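Local atomic coordinates of GH18 chiitnase (Pseudoalteromonas aurantia, PDB entry 6K7Z), a protein that probably hydrolyses chitin as an endochitinase of glycoside hydrolase family 18, cleaving internal beta-1,4 linkages between N-acetylglucosamine units. Residues 154-159 and 182-187; 186-191 and 203-208. All coordinates share one frame; numbering follows the deposited sequence.

Interaction 1 (154-159 and 182-187); sequences HAPQPP and DWLNVQ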
loop_
_atom_site.group_PDB
_atom_site.type_symbol
_atom_site.label_atom_id
_atom_site.label_comp_id
_atom_site.label_asym_id
_atom_site.label_seq_id
_atom_site.Cartn_x
_atom_site.Cartn_y
_atom_site.Cartn_z
ATOM N N HIS A 154 2.204 0.163 4.763
ATOM C CA HIS A 154 0.839 0.666 4.878
ATOM C C HIS A 154 0.565 1.551 3.671
ATOM O O HIS A 154 1.497 2.005 3.009
ATOM C CB HIS A 154 0.616 1.497 6.153
ATOM C CG HIS A 154 0.719 0.721 7.426
ATOM N ND1 HIS A 154 -0.328 0.619 8.314
ATOM C CD2 HIS A 154 1.752 0.043 7.976
ATOM C CE1 HIS A 154 0.055 -0.095 9.359
ATOM N NE2 HIS A 154 1.309 -0.466 9.173
ATOM N N ALA A 155 -0.711 1.845 3.413
ATOM C CA ALA A 155 -1.109 2.627 2.234
ATOM C C ALA A 155 -2.041 3.767 2.630
ATOM O O ALA A 155 -3.209 3.807 2.219
ATOM C CB ALA A 155 -1.758 1.735 1.174
ATOM N N PRO A 156 -1.548 4.726 3.412
ATOM C CA PRO A 156 -2.417 5.798 3.900
ATOM C C PRO A 156 -2.770 6.809 2.824
ATOM O O PRO A 156 -2.072 6.989 1.822
ATOM C CB PRO A 156 -1.576 6.454 4.996
ATOM C CG PRO A 156 -0.174 6.226 4.548
ATOM C CD PRO A 156 -0.176 4.863 3.935
ATOM N N GLN A 157 -3.857 7.478 3.058
ATOM C CA GLN A 157 -4.259 8.634 2.275
ATOM C C GLN A 157 -3.732 9.910 2.924
ATOM O O GLN A 157 -3.428 9.923 4.121
ATOM C CB GLN A 157 -5.776 8.664 2.155
ATOM C CG GLN A 157 -6.288 7.464 1.373
ATOM C CD GLN A 157 -7.759 7.225 1.577
ATOM O OE1 GLN A 157 -8.596 8.018 1.139
ATOM N NE2 GLN A 157 -8.087 6.128 2.245
ATOM N N PRO A 158 -3.575 10.985 2.152
ATOM C CA PRO A 158 -2.877 12.174 2.654
ATOM C C PRO A 158 -3.470 12.722 3.946
ATOM O O PRO A 158 -2.705 13.114 4.836
ATOM C CB PRO A 158 -3.015 13.178 1.498
ATOM C CG PRO A 158 -3.001 12.306 0.279
ATOM C CD PRO A 158 -3.778 11.054 0.689
ATOM N N PRO A 159 -4.803 12.787 4.105
ATOM C CA PRO A 159 -5.322 13.354 5.368
ATOM C C PRO A 159 -4.835 12.616 6.599
ATOM O O PRO A 159 -4.733 13.218 7.677
ATOM C CB PRO A 159 -6.844 13.243 5.211
ATOM C CG PRO A 159 -7.073 13.284 3.740
ATOM C CD PRO A 159 -5.905 12.520 3.156
ATOM N N ASP A 182 8.210 -0.503 6.921
ATOM C CA ASP A 182 9.222 -0.301 5.893
ATOM C C ASP A 182 8.945 0.941 5.055
ATOM O O ASP A 182 9.867 1.715 4.778
ATOM C CB ASP A 182 9.333 -1.545 5.017
ATOM C CG ASP A 182 9.921 -2.722 5.778
ATOM O OD1 ASP A 182 11.157 -2.789 5.907
ATOM O OD2 ASP A 182 9.150 -3.557 6.253
ATOM N N TRP A 183 7.695 1.163 4.650
ATOM C CA TRP A 183 7.363 2.391 3.932
ATOM C C TRP A 183 5.852 2.568 3.897
ATOM O O TRP A 183 5.085 1.660 4.225
ATOM C CB TRP A 183 7.927 2.400 2.510
ATOM C CG TRP A 183 7.468 1.265 1.653
ATOM C CD1 TRP A 183 6.277 1.169 0.980
ATOM C CD2 TRP A 183 8.198 0.075 1.349
ATOM N NE1 TRP A 183 6.223 -0.016 0.295
ATOM C CE2 TRP A 183 7.386 -0.709 0.506
ATOM C CE3 TRP A 183 9.460 -0.409 1.709
ATOM C CZ2 TRP A 183 7.798 -1.943 0.016
ATOM C CZ3 TRP A 183 9.864 -1.639 1.221
ATOM C CH2 TRP A 183 9.035 -2.396 0.394
ATOM N N LEU A 184 5.443 3.762 3.488
ATOM C CA LEU A 184 4.045 4.133 3.318
ATOM C C LEU A 184 3.774 4.334 1.837
ATOM O O LEU A 184 4.486 5.100 1.182
ATOM C CB LEU A 184 3.728 5.433 4.054
ATOM C CG LEU A 184 4.012 5.514 5.549
ATOM C CD1 LEU A 184 3.642 6.914 6.065
ATOM C CD2 LEU A 184 3.237 4.416 6.297
ATOM N N ASN A 185 2.746 3.664 1.319
ATOM C CA ASN A 185 2.286 3.898 -0.055
ATOM C C ASN A 185 1.211 4.976 0.014
ATOM O O ASN A 185 0.030 4.675 0.182
ATOM C CB ASN A 185 1.732 2.616 -0.668
ATOM C CG ASN A 185 2.783 1.518 -0.804
ATOM O OD1 ASN A 185 3.883 1.748 -1.307
ATOM N ND2 ASN A 185 2.433 0.310 -0.360
ATOM N N VAL A 186 1.615 6.247 -0.089
ATOM C CA VAL A 186 0.662 7.347 0.062
ATOM C C VAL A 186 -0.190 7.458 -1.202
ATOM O O VAL A 186 0.336 7.594 -2.311
ATOM C CB VAL A 186 1.377 8.676 0.354
ATOM C CG1 VAL A 186 0.347 9.776 0.589
ATOM C CG2 VAL A 186 2.324 8.536 1.556
ATOM N N GLN A 187 -1.514 7.423 -1.036
ATOM C CA GLN A 187 -2.438 7.465 -2.171
ATOM C C GLN A 187 -2.756 8.916 -2.504
ATOM O O GLN A 187 -3.709 9.502 -1.988
ATOM C CB GLN A 187 -3.715 6.692 -1.862
ATOM C CG GLN A 187 -3.495 5.299 -1.313
ATOM C CD GLN A 187 -4.797 4.526 -1.175
ATOM O OE1 GLN A 187 -5.762 4.788 -1.895
ATOM N NE2 GLN A 187 -4.828 3.561 -0.247
#

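Interaction 2 (186-191 and 203-208); sequences VQFYNN and SSYLNY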
loop_
_atom_site.group_PDB
_atom_site.type_symbol
_atom_site.label_atom_id
_atom_site.label_comp_id
_atom_site.label_asym_id
_atom_site.label_seq_id
_atom_site.Cartn_x
_atom_site.Cartn_y
_atom_site.Cartn_z
ATOM N N VAL A 186 1.615 6.247 -0.089
ATOM C CA VAL A 186 0.662 7.347 0.062
ATOM C C VAL A 186 -0.190 7.458 -1.202
ATOM O O VAL A 186 0.336 7.594 -2.311
ATOM C CB VAL A 186 1.377 8.676 0.354
ATOM C CG1 VAL A 186 0.347 9.776 0.589
ATOM C CG2 VAL A 186 2.324 8.536 1.556
ATOM N N GLN A 187 -1.514 7.423 -1.036
ATOM C CA GLN A 187 -2.438 7.465 -2.171
ATOM C C GLN A 187 -2.756 8.916 -2.504
ATOM O O GLN A 187 -3.709 9.502 -1.988
ATOM C CB GLN A 187 -3.715 6.692 -1.862
ATOM C CG GLN A 187 -3.495 5.299 -1.313
ATOM C CD GLN A 187 -4.797 4.526 -1.175
ATOM O OE1 GLN A 187 -5.762 4.788 -1.895
ATOM N NE2 GLN A 187 -4.828 3.561 -0.247
ATOM N N PHE A 188 -1.969 9.502 -3.406
ATOM C CA PHE A 188 -2.250 10.868 -3.817
ATOM C C PHE A 188 -3.342 10.886 -4.883
ATOM O O PHE A 188 -3.160 11.450 -5.968
ATOM C CB PHE A 188 -0.972 11.557 -4.312
ATOM C CG PHE A 188 -0.004 11.901 -3.204
ATOM C CD1 PHE A 188 -0.304 12.906 -2.290
ATOM C CD2 PHE A 188 1.195 11.202 -3.057
ATOM C CE1 PHE A 188 0.574 13.228 -1.273
ATOM C CE2 PHE A 188 2.088 11.527 -2.038
ATOM C CZ PHE A 188 1.772 12.540 -1.139
ATOM N N TYR A 189 -4.480 10.278 -4.575
ATOM C CA TYR A 189 -5.632 10.274 -5.465
ATOM C C TYR A 189 -6.867 10.011 -4.619
ATOM O O TYR A 189 -6.772 9.638 -3.448
ATOM C CB TYR A 189 -5.480 9.240 -6.586
ATOM C CG TYR A 189 -5.017 7.885 -6.122
ATOM C CD1 TYR A 189 -3.661 7.596 -6.011
ATOM C CD2 TYR A 189 -5.930 6.893 -5.785
ATOM C CE1 TYR A 189 -3.226 6.353 -5.579
ATOM C CE2 TYR A 189 -5.506 5.649 -5.361
ATOM C CZ TYR A 189 -4.157 5.378 -5.265
ATOM O OH TYR A 189 -3.727 4.132 -4.832
ATOM N N ASN A 190 -8.035 10.263 -5.215
ATOM C CA ASN A 190 -9.316 10.180 -4.508
ATOM C C ASN A 190 -9.341 11.069 -3.276
ATOM O O ASN A 190 -10.092 10.808 -2.332
ATOM C CB ASN A 190 -9.656 8.743 -4.105
ATOM C CG ASN A 190 -9.778 7.817 -5.296
ATOM O OD1 ASN A 190 -10.166 8.244 -6.388
ATOM N ND2 ASN A 190 -9.453 6.541 -5.094
ATOM N N ASN A 191 -8.526 12.121 -3.271
ATOM C CA ASN A 191 -8.365 12.962 -2.086
ATOM C C ASN A 191 -8.065 14.378 -2.512
ATOM O O ASN A 191 -6.899 14.769 -2.651
ATOM C CB ASN A 191 -7.255 12.450 -1.171
ATOM C CG ASN A 191 -7.720 11.350 -0.259
ATOM O OD1 ASN A 191 -8.347 11.614 0.769
ATOM N ND2 ASN A 191 -7.398 10.106 -0.609
ATOM N N SER A 203 4.529 19.544 -1.569
ATOM C CA SER A 203 4.719 20.094 -0.228
ATOM C C SER A 203 4.309 19.080 0.830
ATOM O O SER A 203 5.019 18.887 1.824
ATOM C CB SER A 203 3.939 21.398 -0.065
ATOM O OG SER A 203 2.554 21.193 -0.262
ATOM N N SER A 204 3.183 18.397 0.613
ATOM C CA SER A 204 2.749 17.379 1.564
ATOM C C SER A 204 3.741 16.228 1.637
ATOM O O SER A 204 4.085 15.776 2.736
ATOM C CB SER A 204 1.352 16.874 1.202
ATOM O OG SER A 204 0.372 17.874 1.434
ATOM N N TYR A 205 4.212 15.734 0.483
ATOM C CA TYR A 205 5.230 14.684 0.491
ATOM C C TYR A 205 6.421 15.073 1.367
ATOM O O TYR A 205 6.880 14.287 2.204
ATOM C CB TYR A 205 5.702 14.365 -0.934
ATOM C CG TYR A 205 6.753 13.287 -0.924
ATOM C CD1 TYR A 205 6.391 11.945 -0.903
ATOM C CD2 TYR A 205 8.105 13.605 -0.866
ATOM C CE1 TYR A 205 7.347 10.945 -0.866
ATOM C CE2 TYR A 205 9.068 12.612 -0.811
ATOM C CZ TYR A 205 8.682 11.284 -0.807
ATOM O OH TYR A 205 9.626 10.298 -0.745
ATOM N N LEU A 206 6.941 16.287 1.186
ATOM C CA LEU A 206 8.097 16.701 1.974
ATOM C C LEU A 206 7.767 16.721 3.465
ATOM O O LEU A 206 8.560 16.252 4.292
ATOM C CB LEU A 206 8.578 18.071 1.502
ATOM C CG LEU A 206 9.099 18.116 0.067
ATOM C CD1 LEU A 206 9.341 19.573 -0.379
ATOM C CD2 LEU A 206 10.368 17.288 -0.055
ATOM N N ASN A 207 6.593 17.247 3.820
ATOM C CA ASN A 207 6.161 17.242 5.218
ATOM C C ASN A 207 6.122 15.828 5.775
ATOM O O ASN A 207 6.545 15.582 6.918
ATOM C CB ASN A 207 4.778 17.888 5.343
ATOM C CG ASN A 207 4.805 19.377 5.121
ATOM O OD1 ASN A 207 5.864 19.995 5.161
ATOM N ND2 ASN A 207 3.635 19.968 4.901
ATOM N N TYR A 208 5.607 14.881 4.984
ATOM C CA TYR A 208 5.470 13.517 5.480
ATOM C C TYR A 208 6.830 12.882 5.725
ATOM O O TYR A 208 6.982 12.072 6.650
ATOM C CB TYR A 208 4.664 12.661 4.499
ATOM C CG TYR A 208 3.288 13.186 4.162
ATOM C CD1 TYR A 208 2.637 14.105 4.980
ATOM C CD2 TYR A 208 2.635 12.755 3.019
ATOM C CE1 TYR A 208 1.375 14.592 4.652
ATOM C CE2 TYR A 208 1.375 13.222 2.695
ATOM C CZ TYR A 208 0.750 14.136 3.506
ATOM O OH TYR A 208 -0.498 14.602 3.155
#

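Interaction 1 (154-159 and 182-187)
Trp183 O accepts the backbone N-H of His154 at 3.3 Å. This bond belongs to the pairing of two parallel neighbours in the TIM barrel, strands 151-154 and 183-187. Leu184 lies across from His154. With CG beside the backbone N (chi1 -56°), its CD2 comes to 3.9 Å from His154 CB. Leu184 CB meets the ring of Pro156, 3.9 Å from CD, with the two side chains crossing at about a right angle. The His154 ring makes its polar contacts elsewhere, with Tyr170 and Thr138.

Asn185 N gives a short, nearly straight bond to His154 O, 2.7 Å with 172° at the hydrogen. Asn185 O then receives a CA-H...O contact from Ala155 CA at 3.1 Å. Val186 turns its side chain mostly away, but CG1 still packs against Pro158 CG.

Gln187 ends the strand and makes two bonds to the loop. Its backbone N reaches Pro156 O at 2.9 Å. Its chain is extended beyond CG and brings NE2 to Ala155 O at 3.0 Å. This bond is more bent than the backbone ones, with 141° at the hydrogen, and its donor stands out of the carbonyl plane. One peptide further along, Gln187 O lies 3.1 Å from Pro158 CD. The backbone bonds thus continue past the end of strand 151-154 into its loop.

Gln187 NE2 also bonds Glu117 OE2. Glu117 falls where the proton-donating glutamate stands in the family 18 signature DxxDxDxE. Two acceptors on NE2 should fix which way the amide of Gln187 is flipped. The loop carbonyl of Ala155 would then orient the amide, and the amide would in turn position the carboxylate of Glu117.

Interaction 2 (186-191 and 203-208)
The beta-alpha-beta unit made of strand 183-187, helix 198-209 and strand 219-224 brings Val186 and Phe188 against Ser204, Tyr205 and Tyr208. Phe188 carries most of the contact. Its CZ lies 3.9 Å from Tyr208 CE2, and the two side chains slide past each other in opposite directions. Phe188 CZ also meets Tyr205 CB at 4.3 Å, about one helical turn before Tyr208. Ser204 CB approaches the edge of the Phe188 ring, near its plane, while Phe188 CE2 lies at the edge of the Tyr205 ring.

Phe188 is the centre of an inverse gamma turn just past the strand end. Its CG stands beside the backbone N (chi1 -73°), and the ring is directed to the helix on the outside of the barrel. Val186 CG1 sits over one face of this ring, 3.5 Å above its plane and offset toward the rim, and also reaches Tyr208 CE2 at 4.2 Å.

The contact is apolar, and the helix hydroxyls bond elsewhere. Ser204 OG joins Trp194 NE1, Tyr208 OH joins Glu162, and Tyr205 OH joins Val219 O and Gly255 N. Beyond the turn, Asn191 ND2 bonds Tyr189 O at 2.9 Å.

Overall arrangement
Interactions 1 and 2 share Val186 and Gln187, and their centres lie about 8 Å apart. Strand 183-187 pairs with its neighbour in interaction 1 and, with the residues that follow it, packs on an outer helix in interaction 2. The loop 154-159 ties the two together. Gln157 OE1 lies 3.0 Å from Asn191 ND2, and Pro158 O lies 3.1 Å from Tyr208 OH; both are probable hydrogen bonds. Pro158 CG also packs on Phe188 CD1 at 3.8 Å. Gln187 turns the other way, to Glu117, the probable proton donor. The same strand end therefore meets both the likely active site and the outer helical layer.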